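Local coordinates for protein ribulose bisphosphate carboxylase (PDB 2D69) that probably catalyses the addition of carbon dioxide and water to ribulose 1,5-bisphosphate, yielding two molecules of 3-phosphoglycerate, as a form III Rubisco of an archaeal AMP degradation pathway, at residues A[44-49]-A[113-118]; A[151-156]-A[395-400]; A[225-230]-A[239-244]; A[232-237]-A[258-263]; A[354-359]-A[387-392]. One frame throughout, in Å; residues are numbered along the deposited sequence.

Interaction 1 (A[44-49]-A[113-118])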
# COMPACT_ATOMS: atom_id res chain seq x y z
N GLY A 44 22.29 -42.71 -24.22
CA GLY A 44 22.95 -42.37 -22.98
C GLY A 44 23.24 -40.88 -22.88
O GLY A 44 22.94 -40.28 -21.86
N ARG A 45 23.77 -40.29 -23.94
CA ARG A 45 24.03 -38.87 -24.00
C ARG A 45 22.76 -38.05 -23.75
O ARG A 45 22.78 -37.02 -23.04
CB ARG A 45 24.61 -38.51 -25.36
CG ARG A 45 26.09 -38.92 -25.47
CD ARG A 45 26.66 -38.72 -26.85
NE ARG A 45 28.05 -39.24 -26.97
CZ ARG A 45 29.16 -38.50 -26.81
NH1 ARG A 45 29.09 -37.21 -26.50
NH2 ARG A 45 30.36 -39.07 -26.94
N ILE A 46 21.65 -38.50 -24.31
CA ILE A 46 20.38 -37.79 -24.05
C ILE A 46 20.02 -37.85 -22.55
O ILE A 46 19.65 -36.83 -21.94
CB ILE A 46 19.24 -38.34 -24.91
CG1 ILE A 46 19.60 -38.20 -26.39
CG2 ILE A 46 17.95 -37.52 -24.63
CD1 ILE A 46 18.80 -39.11 -27.33
N ALA A 47 20.15 -39.05 -21.96
CA ALA A 47 19.70 -39.29 -20.57
C ALA A 47 20.59 -38.49 -19.60
O ALA A 47 20.16 -37.87 -18.60
CB ALA A 47 19.76 -40.79 -20.28
N SER A 48 21.86 -38.51 -19.94
CA SER A 48 22.90 -37.82 -19.21
C SER A 48 22.72 -36.28 -19.16
O SER A 48 22.70 -35.66 -18.09
CB SER A 48 24.22 -38.12 -19.92
OG SER A 48 25.20 -37.49 -19.20
N GLU A 49 22.59 -35.68 -20.33
CA GLU A 49 22.56 -34.25 -20.45
C GLU A 49 21.20 -33.73 -19.91
O GLU A 49 21.12 -32.59 -19.45
CB GLU A 49 22.83 -33.86 -21.89
CG GLU A 49 22.94 -32.36 -22.15
CD GLU A 49 24.20 -31.73 -21.56
OE1 GLU A 49 25.19 -32.49 -21.29
OE2 GLU A 49 24.18 -30.48 -21.37
N LYS A 113 26.54 -32.56 -30.59
CA LYS A 113 27.28 -32.96 -31.79
C LYS A 113 27.10 -34.46 -32.15
O LYS A 113 27.12 -34.81 -33.32
CB LYS A 113 28.80 -32.69 -31.61
CG LYS A 113 29.46 -32.03 -32.83
CD LYS A 113 30.98 -31.82 -32.67
CE LYS A 113 31.64 -31.48 -34.05
NZ LYS A 113 33.07 -31.04 -33.97
N ALA A 114 26.93 -35.33 -31.15
CA ALA A 114 26.89 -36.77 -31.40
C ALA A 114 25.50 -37.24 -31.84
O ALA A 114 25.31 -38.43 -32.08
CB ALA A 114 27.33 -37.54 -30.18
N LEU A 115 24.54 -36.33 -31.91
CA LEU A 115 23.26 -36.63 -32.54
C LEU A 115 23.14 -35.90 -33.86
O LEU A 115 23.43 -34.70 -33.95
CB LEU A 115 22.10 -36.23 -31.65
CG LEU A 115 22.07 -36.78 -30.22
CD1 LEU A 115 20.78 -36.41 -29.53
CD2 LEU A 115 22.24 -38.25 -30.24
N LYS A 116 22.74 -36.62 -34.90
CA LYS A 116 22.47 -35.98 -36.19
C LYS A 116 21.20 -35.17 -36.06
O LYS A 116 21.09 -34.07 -36.59
CB LYS A 116 22.36 -37.03 -37.32
CG LYS A 116 22.75 -36.54 -38.70
CD LYS A 116 23.38 -37.64 -39.60
CE LYS A 116 23.24 -37.24 -41.10
NZ LYS A 116 24.18 -37.99 -42.05
N ASN A 117 20.22 -35.76 -35.36
CA ASN A 117 18.90 -35.17 -35.24
C ASN A 117 18.28 -35.65 -33.93
O ASN A 117 18.53 -36.78 -33.52
CB ASN A 117 18.00 -35.64 -36.38
CG ASN A 117 18.29 -34.92 -37.71
OD1 ASN A 117 18.18 -33.70 -37.80
ND2 ASN A 117 18.71 -35.69 -38.73
N LEU A 118 17.38 -34.86 -33.34
CA LEU A 118 16.79 -35.18 -32.06
C LEU A 118 15.42 -34.53 -32.00
O LEU A 118 15.31 -33.33 -32.20
CB LEU A 118 17.66 -34.70 -30.87
CG LEU A 118 16.99 -34.97 -29.50
CD1 LEU A 118 16.93 -36.43 -29.16
CD2 LEU A 118 17.64 -34.21 -28.37
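Apolar contact between Ile46 and the leucines Leu115 and Leu118 makes up the buried part of this interface. Ile46 CG1 lies 3.8 Å from Leu115 CD1, the two side chains set crosswise. At the end of the same isoleucine, CD1 comes within 3.7 Å of Leu118 CD1, but here the two side chains run antiparallel, one alongside the other. With CG1 placed beside its backbone N (chi1 -59°), Ile46 reaches both leucines with one branch. These contacts pack helix 39-49 against strand 115-124 in the N-terminal domain, a helix-on-sheet layer in which Tyr30 and Phe32 of strand 26-34 also touch Ile46. A second kind of contact, between methyl and aliphatic stem, joins Ala114 to Arg45. The extended arginine chain runs by the loop, with CD 3.6 Å from Ala114 CB, and the same methyl lies over one face of the guanidinium, whose NH2 forms a salt bridge with Glu41. An alanine in place of Arg45 would lose this stem and is likely to leave the Ala114 methyl without its cover and Glu41 without its charged mate.

Interaction 2 (A[151-156]-A[395-400]). With SO4 (sulfate ion), chain H.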
# COMPACT_ATOMS: atom_id res chain seq x y z
N ASP A 151 -23.75 -27.89 -27.88
CA ASP A 151 -23.40 -29.04 -28.73
C ASP A 151 -22.52 -28.70 -29.98
O ASP A 151 -21.51 -29.40 -30.25
CB ASP A 151 -24.69 -29.75 -29.18
CG ASP A 151 -24.39 -31.09 -29.85
OD1 ASP A 151 -23.69 -31.93 -29.20
OD2 ASP A 151 -24.78 -31.39 -31.03
N ARG A 152 -22.90 -27.67 -30.73
CA ARG A 152 -22.24 -27.36 -32.00
C ARG A 152 -20.84 -26.82 -31.79
O ARG A 152 -20.58 -26.27 -30.73
CB ARG A 152 -23.07 -26.39 -32.84
CG ARG A 152 -23.16 -24.98 -32.27
CD ARG A 152 -23.69 -23.99 -33.28
NE ARG A 152 -23.94 -22.70 -32.63
CZ ARG A 152 -23.04 -21.77 -32.48
NH1 ARG A 152 -21.82 -21.95 -32.94
NH2 ARG A 152 -23.33 -20.65 -31.85
N PRO A 153 -19.94 -26.96 -32.76
CA PRO A 153 -18.66 -26.25 -32.67
C PRO A 153 -18.90 -24.74 -32.60
O PRO A 153 -19.90 -24.20 -33.05
CB PRO A 153 -17.91 -26.64 -33.96
CG PRO A 153 -18.88 -27.29 -34.81
CD PRO A 153 -20.06 -27.75 -33.98
N LEU A 154 -17.96 -24.05 -32.00
CA LEU A 154 -18.00 -22.59 -31.96
C LEU A 154 -17.32 -22.07 -33.22
O LEU A 154 -16.51 -22.78 -33.82
CB LEU A 154 -17.26 -22.06 -30.73
CG LEU A 154 -17.93 -22.26 -29.36
CD1 LEU A 154 -16.92 -21.96 -28.24
CD2 LEU A 154 -19.08 -21.32 -29.22
N THR A 155 -17.72 -20.87 -33.64
CA THR A 155 -17.11 -20.19 -34.77
C THR A 155 -16.31 -18.94 -34.39
O THR A 155 -16.61 -18.25 -33.41
CB THR A 155 -18.13 -19.81 -35.78
OG1 THR A 155 -19.04 -18.87 -35.21
CG2 THR A 155 -18.94 -21.01 -36.23
N ALA A 156 -15.28 -18.69 -35.19
CA ALA A 156 -14.35 -17.60 -35.01
C ALA A 156 -13.98 -17.04 -36.37
O ALA A 156 -13.95 -17.78 -37.37
CB ALA A 156 -13.10 -18.09 -34.32
N ALA A 395 -26.52 -27.56 -40.47
CA ALA A 395 -26.78 -28.66 -41.38
C ALA A 395 -25.88 -29.88 -41.13
O ALA A 395 -26.36 -31.00 -41.09
CB ALA A 395 -26.67 -28.19 -42.83
N ALA A 396 -24.58 -29.68 -41.03
CA ALA A 396 -23.69 -30.80 -40.75
C ALA A 396 -24.20 -31.55 -39.49
O ALA A 396 -24.31 -32.75 -39.50
CB ALA A 396 -22.25 -30.31 -40.56
N ILE A 397 -24.54 -30.83 -38.43
CA ILE A 397 -24.97 -31.46 -37.18
C ILE A 397 -26.30 -32.21 -37.32
O ILE A 397 -26.49 -33.24 -36.69
CB ILE A 397 -25.11 -30.42 -36.09
CG1 ILE A 397 -23.72 -29.90 -35.72
CG2 ILE A 397 -25.83 -30.96 -34.84
CD1 ILE A 397 -23.77 -28.52 -35.25
N GLU A 398 -27.23 -31.65 -38.10
CA GLU A 398 -28.55 -32.23 -38.25
C GLU A 398 -28.58 -33.34 -39.32
O GLU A 398 -29.61 -33.98 -39.48
CB GLU A 398 -29.61 -31.15 -38.57
CG GLU A 398 -29.90 -30.13 -37.44
CD GLU A 398 -30.75 -28.94 -37.90
OE1 GLU A 398 -31.65 -29.14 -38.76
OE2 GLU A 398 -30.55 -27.80 -37.40
N GLY A 399 -27.46 -33.59 -39.99
CA GLY A 399 -27.37 -34.60 -41.04
C GLY A 399 -28.14 -34.18 -42.29
O GLY A 399 -28.71 -35.01 -42.99
N VAL A 400 -28.21 -32.88 -42.53
CA VAL A 400 -28.99 -32.30 -43.64
C VAL A 400 -27.99 -31.95 -44.74
O VAL A 400 -26.93 -31.38 -44.45
CB VAL A 400 -29.74 -31.03 -43.18
CG1 VAL A 400 -30.36 -30.25 -44.35
CG2 VAL A 400 -30.78 -31.39 -42.14
S SO4 H . -26.78 -24.20 -29.33
O1 SO4 H . -26.74 -23.65 -27.97
O2 SO4 H . -25.82 -25.31 -29.45
O3 SO4 H . -28.13 -24.73 -29.52
O4 SO4 H . -26.51 -23.16 -30.33
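Ile397 sets its CD1 against Arg152 CB and the Pro153 ring, in the extended run just before 154-157, the first strand of the catalytic TIM barrel. Ile397 stands in the last turn of helix 382-398, which follows the eighth strand, so the contact lies where the barrel closes on itself. CD1 meets the proline ring at its CD corner, 4.0 Å from Pro153 CD. More closely, the same methyl approaches Arg152 CB at 3.3 Å, near the root of the arginine side chain. The other branch, CG2, passes alongside Asp151, whose side chain points the opposite way, with OD2 4.0 Å from Ile397 CG2; that carboxylate oxygen forms a salt bridge with Lys365.

Beyond CB the arginine chain leads away from Ile397. Its CG sits between the backbone N and the carbonyl carbon (chi1 68°), and the extended chain carries the guanidinium to Asp183, with which NH1 forms a salt bridge; a weak hydrogen bond of 3.0 Å also runs from Arg152 NH1 to Pro153 O. Beyond Ile397 the helix ends in a Schellman motif at Gly399, with Val400 N bonded to Ala395 O. A sulfate, probably from the crystallisation liquor, lies oblique to the guanidinium and takes a weak hydrogen bond, its O4 3.5 Å from Arg152 NE.

Interaction 3 (A[225-230]-A[239-244])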
# COMPACT_ATOMS: atom_id res chain seq x y z
N ILE A 225 -9.08 -11.51 -27.90
CA ILE A 225 -8.30 -10.29 -28.02
C ILE A 225 -6.86 -10.55 -27.69
O ILE A 225 -6.56 -11.15 -26.65
CB ILE A 225 -8.95 -9.20 -27.12
CG1 ILE A 225 -8.22 -7.86 -27.31
CG2 ILE A 225 -8.97 -9.59 -25.63
CD1 ILE A 225 -9.07 -6.70 -26.93
N ASN A 226 -5.97 -10.10 -28.57
CA ASN A 226 -4.54 -10.38 -28.46
C ASN A 226 -3.81 -9.49 -27.44
O ASN A 226 -3.57 -8.33 -27.69
CB ASN A 226 -3.93 -10.19 -29.82
CG ASN A 226 -2.54 -10.71 -29.93
OD1 ASN A 226 -1.96 -10.75 -31.03
ND2 ASN A 226 -2.02 -11.22 -28.85
N ILE A 227 -3.49 -10.05 -26.28
CA ILE A 227 -2.79 -9.35 -25.18
C ILE A 227 -1.28 -9.61 -25.21
O ILE A 227 -0.56 -9.17 -24.34
CB ILE A 227 -3.32 -9.79 -23.82
CG1 ILE A 227 -3.02 -11.24 -23.52
CG2 ILE A 227 -4.91 -9.62 -23.72
CD1 ILE A 227 -3.14 -11.57 -22.01
N THR A 228 -0.83 -10.34 -26.20
CA THR A 228 0.58 -10.68 -26.32
C THR A 228 1.45 -9.41 -26.23
O THR A 228 1.13 -8.37 -26.81
CB THR A 228 0.83 -11.36 -27.64
OG1 THR A 228 0.02 -12.51 -27.78
CG2 THR A 228 2.26 -11.87 -27.76
N GLY A 229 2.55 -9.54 -25.47
CA GLY A 229 3.49 -8.49 -25.17
C GLY A 229 4.51 -8.94 -24.09
O GLY A 229 4.42 -10.05 -23.56
N PRO A 230 5.43 -8.05 -23.73
CA PRO A 230 6.22 -8.18 -22.49
C PRO A 230 5.25 -8.47 -21.36
O PRO A 230 4.16 -7.90 -21.37
CB PRO A 230 6.81 -6.78 -22.32
CG PRO A 230 6.83 -6.19 -23.68
CD PRO A 230 5.76 -6.82 -24.48
N GLU A 239 -6.07 -7.44 -17.42
CA GLU A 239 -6.93 -6.74 -16.43
C GLU A 239 -7.93 -5.81 -17.10
O GLU A 239 -9.15 -5.70 -16.70
CB GLU A 239 -6.05 -5.92 -15.43
CG GLU A 239 -5.19 -6.78 -14.51
CD GLU A 239 -4.21 -5.99 -13.63
OE1 GLU A 239 -3.87 -4.84 -13.97
OE2 GLU A 239 -3.77 -6.50 -12.59
N MET A 240 -7.50 -5.13 -18.15
CA MET A 240 -8.43 -4.26 -18.91
C MET A 240 -9.56 -5.03 -19.59
O MET A 240 -10.72 -4.60 -19.57
CB MET A 240 -7.71 -3.43 -19.95
CG MET A 240 -6.72 -2.39 -19.41
SD MET A 240 -5.69 -1.97 -20.88
CE MET A 240 -4.23 -1.13 -20.11
N VAL A 241 -9.25 -6.22 -20.10
CA VAL A 241 -10.25 -7.06 -20.75
C VAL A 241 -11.30 -7.47 -19.70
O VAL A 241 -12.50 -7.21 -19.88
CB VAL A 241 -9.55 -8.29 -21.47
CG1 VAL A 241 -10.65 -9.31 -21.98
CG2 VAL A 241 -8.74 -7.80 -22.64
N ALA A 242 -10.86 -8.00 -18.56
CA ALA A 242 -11.77 -8.49 -17.48
C ALA A 242 -12.63 -7.35 -16.97
O ALA A 242 -13.85 -7.48 -16.75
CB ALA A 242 -10.97 -9.07 -16.34
N ASN A 243 -12.00 -6.19 -16.84
CA ASN A 243 -12.69 -5.00 -16.40
C ASN A 243 -13.79 -4.56 -17.30
O ASN A 243 -14.79 -4.02 -16.85
CB ASN A 243 -11.70 -3.84 -16.30
CG ASN A 243 -11.74 -3.28 -15.00
OD1 ASN A 243 -10.98 -3.78 -14.10
ND2 ASN A 243 -12.71 -2.35 -14.76
N GLU A 244 -13.62 -4.80 -18.58
CA GLU A 244 -14.63 -4.46 -19.56
C GLU A 244 -15.71 -5.52 -19.72
O GLU A 244 -16.67 -5.30 -20.44
CB GLU A 244 -13.96 -4.09 -20.89
CG GLU A 244 -14.64 -2.97 -21.68
CD GLU A 244 -14.63 -1.61 -20.99
OE1 GLU A 244 -13.70 -1.30 -20.25
OE2 GLU A 244 -15.56 -0.84 -21.22
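The backbone N of Asn243 donates a hydrogen bond of 2.9 Å to Glu239 O, part of the helical turn that presents Val241 to Ile225 and Ile227. Glu244 N continues this turn with a bond to Met240 O and a weak one to Val241 O. No hydrogen bond crosses between the two segments; the contact itself is made by buried branched side chains.

Ile225 and Val241 overlap flank to flank, pointing in opposite senses and touching through their methyl branches. Ile225 CG2 presses on Val241 CG2 at 3.5 Å, a snug methyl-methyl contact, shorter than carbons normally keep, and lies 4.0 Å from Val241 CG1, so that one isoleucine methyl meets both arms of the valine. The isoleucine has CG1 opposite its backbone N (chi1 -175°), which leaves the CG2 branch to face the helix. Ile227 adds a looser touch, its CG2 4.4 Å from Val241 CG2. Tyr207 of helix 199-217 packs on both Ile225 and Val241, while Val249 and Ile251 of strand 248-252 lie against Ile227.

The chain thus folds back on itself between strand 222-224 and helix 231-244. This is the third beta-alpha unit of the TIM barrel, and its connecting loop runs on the catalytic side: the Ile225 side chain is about 8 Å from that of Lys186, predicted to bind magnesium once carbamylated, and unmodified here.

Interaction 4 (A[232-237]-A[258-263])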
# COMPACT_ATOMS: atom_id res chain seq x y z
N ASN A 232 4.50 -7.84 -18.21
CA ASN A 232 3.79 -6.84 -17.45
C ASN A 232 2.68 -6.20 -18.27
O ASN A 232 1.57 -5.95 -17.77
CB ASN A 232 4.73 -5.77 -16.87
CG ASN A 232 5.49 -5.01 -17.94
OD1 ASN A 232 5.40 -3.81 -17.99
ND2 ASN A 232 6.19 -5.71 -18.82
N ILE A 233 2.98 -5.94 -19.54
CA ILE A 233 2.01 -5.39 -20.46
C ILE A 233 0.86 -6.39 -20.65
O ILE A 233 -0.28 -5.97 -20.63
CB ILE A 233 2.64 -5.07 -21.88
CG1 ILE A 233 3.88 -4.16 -21.79
CG2 ILE A 233 1.56 -4.55 -22.85
CD1 ILE A 233 3.74 -2.97 -21.00
N MET A 234 1.17 -7.68 -20.84
CA MET A 234 0.13 -8.70 -21.07
C MET A 234 -0.79 -8.71 -19.85
O MET A 234 -1.99 -8.78 -20.01
CB MET A 234 0.64 -10.13 -21.22
CG MET A 234 1.47 -10.43 -22.38
SD MET A 234 1.20 -12.18 -22.92
CE MET A 234 2.44 -12.81 -21.86
N GLU A 235 -0.20 -8.62 -18.64
CA GLU A 235 -0.97 -8.60 -17.42
C GLU A 235 -1.89 -7.42 -17.34
O GLU A 235 -3.08 -7.61 -17.02
CB GLU A 235 -0.08 -8.64 -16.17
CG GLU A 235 -0.80 -8.40 -14.85
CD GLU A 235 0.00 -8.83 -13.62
OE1 GLU A 235 1.25 -8.93 -13.68
OE2 GLU A 235 -0.60 -9.12 -12.59
N LYS A 236 -1.39 -6.22 -17.61
CA LYS A 236 -2.24 -5.01 -17.59
C LYS A 236 -3.38 -5.12 -18.62
O LYS A 236 -4.50 -4.72 -18.39
CB LYS A 236 -1.39 -3.75 -17.83
CG LYS A 236 -0.49 -3.32 -16.61
CD LYS A 236 0.62 -2.29 -17.01
CE LYS A 236 1.67 -1.97 -15.86
NZ LYS A 236 3.11 -1.69 -16.39
N ARG A 237 -3.09 -5.73 -19.78
CA ARG A 237 -4.09 -5.82 -20.85
C ARG A 237 -5.19 -6.84 -20.46
O ARG A 237 -6.38 -6.59 -20.65
CB ARG A 237 -3.42 -6.13 -22.18
CG ARG A 237 -2.71 -4.91 -22.79
CD ARG A 237 -1.92 -5.18 -24.11
NE ARG A 237 -1.24 -3.95 -24.43
CZ ARG A 237 -0.33 -3.73 -25.37
NH1 ARG A 237 0.24 -2.53 -25.43
NH2 ARG A 237 0.07 -4.68 -26.19
N TRP A 258 7.10 -19.95 -22.27
CA TRP A 258 6.57 -20.71 -21.15
C TRP A 258 6.52 -19.97 -19.82
O TRP A 258 5.56 -20.14 -19.05
CB TRP A 258 7.41 -22.02 -20.98
CG TRP A 258 7.30 -22.98 -22.11
CD1 TRP A 258 8.33 -23.46 -22.87
CD2 TRP A 258 6.11 -23.54 -22.63
NE1 TRP A 258 7.83 -24.26 -23.86
CE2 TRP A 258 6.47 -24.36 -23.70
CE3 TRP A 258 4.76 -23.47 -22.28
CZ2 TRP A 258 5.55 -25.05 -24.46
CZ3 TRP A 258 3.86 -24.18 -22.99
CH2 TRP A 258 4.25 -24.95 -24.10
N SER A 259 7.56 -19.19 -19.54
CA SER A 259 7.67 -18.44 -18.30
C SER A 259 6.54 -17.45 -18.16
O SER A 259 5.85 -17.39 -17.09
CB SER A 259 9.02 -17.73 -18.23
OG SER A 259 9.07 -16.97 -17.04
N ALA A 260 6.28 -16.74 -19.23
CA ALA A 260 5.18 -15.77 -19.21
C ALA A 260 3.85 -16.48 -19.16
O ALA A 260 2.99 -16.02 -18.48
CB ALA A 260 5.22 -14.90 -20.38
N LEU A 261 3.72 -17.59 -19.88
CA LEU A 261 2.46 -18.35 -19.89
C LEU A 261 2.08 -18.86 -18.51
O LEU A 261 0.94 -18.73 -18.09
CB LEU A 261 2.53 -19.54 -20.83
CG LEU A 261 1.30 -20.02 -21.56
CD1 LEU A 261 1.26 -21.51 -21.83
CD2 LEU A 261 -0.07 -19.48 -21.15
N GLN A 262 3.07 -19.40 -17.78
CA GLN A 262 2.78 -19.98 -16.47
C GLN A 262 2.30 -18.87 -15.56
O GLN A 262 1.32 -19.02 -14.81
CB GLN A 262 3.99 -20.69 -15.88
CG GLN A 262 4.30 -21.99 -16.51
CD GLN A 262 4.98 -22.94 -15.54
OE1 GLN A 262 6.16 -23.20 -15.66
NE2 GLN A 262 4.25 -23.42 -14.57
N TYR A 263 2.93 -17.72 -15.63
CA TYR A 263 2.45 -16.63 -14.78
C TYR A 263 1.09 -16.12 -15.22
O TYR A 263 0.20 -15.82 -14.36
CB TYR A 263 3.50 -15.52 -14.73
CG TYR A 263 2.99 -14.30 -13.99
CD1 TYR A 263 2.73 -14.37 -12.62
CD2 TYR A 263 2.70 -13.14 -14.66
CE1 TYR A 263 2.24 -13.28 -11.91
CE2 TYR A 263 2.20 -12.04 -13.96
CZ TYR A 263 1.98 -12.12 -12.58
OH TYR A 263 1.50 -11.05 -11.90
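Glu235 projects its chain from helix 231-244 with CG opposite the backbone N (chi1 171°) and stays extended beyond CG, while Tyr263 takes a similar first torsion on helix 258-271, which brings carboxylate and phenol together between the two helices. Tyr263 OH donates a hydrogen bond of 2.8 Å to Glu235 OE1, approaching on the syn side of the carboxylate but 30° out of its plane. Glu235 OE2 is also close, 2.9 Å from Tyr263 OH. The two side chains meet nearly perpendicular, with the carboxylate and ring planes 65° apart, and OE1 sits at the ring edge, in the ring plane, 3.3 Å from Tyr263 CE2.

Helices 231-244 and 258-271 follow the third and fourth strands of the TIM barrel, and the contact joins them near their N-terminal ends. A second, apolar contact lies along the same pair of helices: Met234, its chain kinked beyond CG, brings CE to 3.8 Å from Ala260 CB. Replacing Glu235 by an alanine would remove the acceptor, and is likely to leave the Tyr263 hydroxyl without this partner and its ring freer to shift. The same helices face the second subunit, where Ser259 of that subunit packs on Met234 and Asn232 of that subunit on Tyr263. Nearby, Arg237 NH1 forms a salt bridge with Glu94 of the second subunit, and Ser259 OG is hydrogen-bonded to Gly229 O of that subunit.

Interaction 5 (A[354-359]-A[387-392])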
# COMPACT_ATOMS: atom_id res chain seq x y z
N GLY A 354 -18.76 -24.97 -47.20
CA GLY A 354 -18.79 -26.26 -47.88
C GLY A 354 -17.87 -27.33 -47.27
O GLY A 354 -18.00 -28.51 -47.54
N LEU A 355 -16.95 -26.94 -46.40
CA LEU A 355 -16.09 -27.93 -45.76
C LEU A 355 -16.61 -28.38 -44.42
O LEU A 355 -16.00 -29.26 -43.82
CB LEU A 355 -14.69 -27.37 -45.60
CG LEU A 355 -14.01 -27.02 -46.93
CD1 LEU A 355 -12.55 -26.66 -46.68
CD2 LEU A 355 -14.11 -28.15 -47.93
N MET A 356 -17.72 -27.80 -43.93
CA MET A 356 -18.11 -28.06 -42.55
C MET A 356 -18.56 -29.50 -42.34
O MET A 356 -18.20 -30.09 -41.35
CB MET A 356 -19.17 -27.07 -42.03
CG MET A 356 -18.72 -25.62 -41.96
SD MET A 356 -17.43 -25.34 -40.77
CE MET A 356 -15.95 -25.35 -41.85
N PRO A 357 -19.35 -30.09 -43.25
CA PRO A 357 -19.69 -31.53 -43.11
C PRO A 357 -18.47 -32.44 -42.95
O PRO A 357 -18.44 -33.20 -42.01
CB PRO A 357 -20.51 -31.83 -44.38
CG PRO A 357 -21.18 -30.51 -44.69
CD PRO A 357 -20.05 -29.47 -44.39
N GLU A 358 -17.46 -32.31 -43.79
CA GLU A 358 -16.28 -33.14 -43.72
C GLU A 358 -15.48 -32.85 -42.44
O GLU A 358 -15.04 -33.79 -41.72
CB GLU A 358 -15.40 -32.91 -44.97
CG GLU A 358 -14.22 -33.86 -45.12
CD GLU A 358 -13.21 -33.46 -46.21
OE1 GLU A 358 -13.41 -32.44 -46.94
OE2 GLU A 358 -12.19 -34.20 -46.36
N LEU A 359 -15.32 -31.57 -42.13
CA LEU A 359 -14.57 -31.18 -40.93
C LEU A 359 -15.18 -31.81 -39.67
O LEU A 359 -14.47 -32.44 -38.89
CB LEU A 359 -14.50 -29.67 -40.81
CG LEU A 359 -13.73 -29.18 -39.59
CD1 LEU A 359 -12.26 -29.50 -39.75
CD2 LEU A 359 -13.95 -27.68 -39.37
N LYS A 387 -23.29 -15.93 -41.60
CA LYS A 387 -24.53 -16.66 -41.56
C LYS A 387 -24.35 -17.96 -42.31
O LYS A 387 -24.83 -18.99 -41.87
CB LYS A 387 -25.71 -15.89 -42.14
CG LYS A 387 -27.08 -16.55 -41.77
CD LYS A 387 -28.29 -15.87 -42.43
CE LYS A 387 -29.48 -16.87 -42.61
NZ LYS A 387 -30.37 -16.58 -43.79
N ALA A 388 -23.60 -17.91 -43.41
CA ALA A 388 -23.42 -19.09 -44.26
C ALA A 388 -22.66 -20.16 -43.48
O ALA A 388 -22.96 -21.35 -43.56
CB ALA A 388 -22.68 -18.74 -45.52
N LEU A 389 -21.67 -19.73 -42.73
CA LEU A 389 -20.88 -20.65 -41.92
C LEU A 389 -21.76 -21.30 -40.84
O LEU A 389 -21.75 -22.53 -40.66
CB LEU A 389 -19.71 -19.91 -41.30
CG LEU A 389 -18.69 -20.80 -40.56
CD1 LEU A 389 -17.92 -21.71 -41.52
CD2 LEU A 389 -17.76 -19.92 -39.72
N ARG A 390 -22.53 -20.48 -40.13
CA ARG A 390 -23.43 -20.99 -39.07
C ARG A 390 -24.47 -21.95 -39.65
O ARG A 390 -24.81 -22.93 -39.02
CB ARG A 390 -24.12 -19.86 -38.32
CG ARG A 390 -23.20 -19.11 -37.29
CD ARG A 390 -22.89 -19.89 -35.98
NE ARG A 390 -24.16 -20.29 -35.33
CZ ARG A 390 -24.93 -19.49 -34.59
NH1 ARG A 390 -24.59 -18.24 -34.33
NH2 ARG A 390 -26.04 -19.97 -34.03
N ASP A 391 -24.96 -21.68 -40.86
CA ASP A 391 -25.99 -22.53 -41.44
C ASP A 391 -25.38 -23.84 -41.90
O ASP A 391 -26.01 -24.89 -41.75
CB ASP A 391 -26.62 -21.85 -42.62
CG ASP A 391 -27.59 -20.75 -42.22
OD1 ASP A 391 -28.01 -20.63 -41.03
OD2 ASP A 391 -28.00 -19.96 -43.05
N ALA A 392 -24.17 -23.80 -42.44
CA ALA A 392 -23.53 -25.04 -42.84
C ALA A 392 -23.24 -25.93 -41.64
O ALA A 392 -23.34 -27.14 -41.75
CB ALA A 392 -22.25 -24.78 -43.65
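Met356 meets Leu389 and Ala392 where two neighbouring helices of the TIM barrel, 356-363 after the seventh strand and 382-398 after the eighth, pack side by side. At the start of the first of these helices, Leu355 O takes a 2.9 Å hydrogen bond from Leu359 N, closing the first helical turn. Met356, the next residue, carries the contact. Its CG lies beside the backbone N (chi1 -63°) and the chain folds round beyond it, curling the thioether toward Leu389, whose side chain lies athwart that of the methionine. Pro357, next along, lies beside the contact and rests on Leu402 of helix 402-405, which also touches Ala392. Further on, Leu359 joins Met356 in touching Ile369 of strand 368-370, the eighth strand of the barrel. Across the contact, Leu389 touches Thr155 of the first strand and Ala371, a predicted substrate-binding residue, so the packing probably backs that part of the site. Met356 SD lies 3.7 Å from Leu389 CD1, and Met356 CG lies 4.0 Å from both Leu389 CD1 and Ala392 CB.

In the fold
Interactions 2 and 5 adjoin where the TIM barrel closes, their centres 7 Å apart: both use helix 382-398, and Ala396 CB packs on Pro357 CA at 3.8 Å. Arg152 and Arg390 come close there as like charges, with Asp183 and Glu219 as their respective acidic partners; the sulfate sits beside interaction 2 at Arg152. Interactions 3 and 4 adjoin elsewhere on the barrel, centres 10 Å apart, sharing helix 231-244 and touching the second subunit; Met234 is about 11 Å from the predicted catalytic His278 by side chain. Interaction 1 lies in the N-terminal domain, 33 Å or more from the others between centres, yet its Glu49 packs on Glu189, a predicted magnesium ligand, of the second subunit.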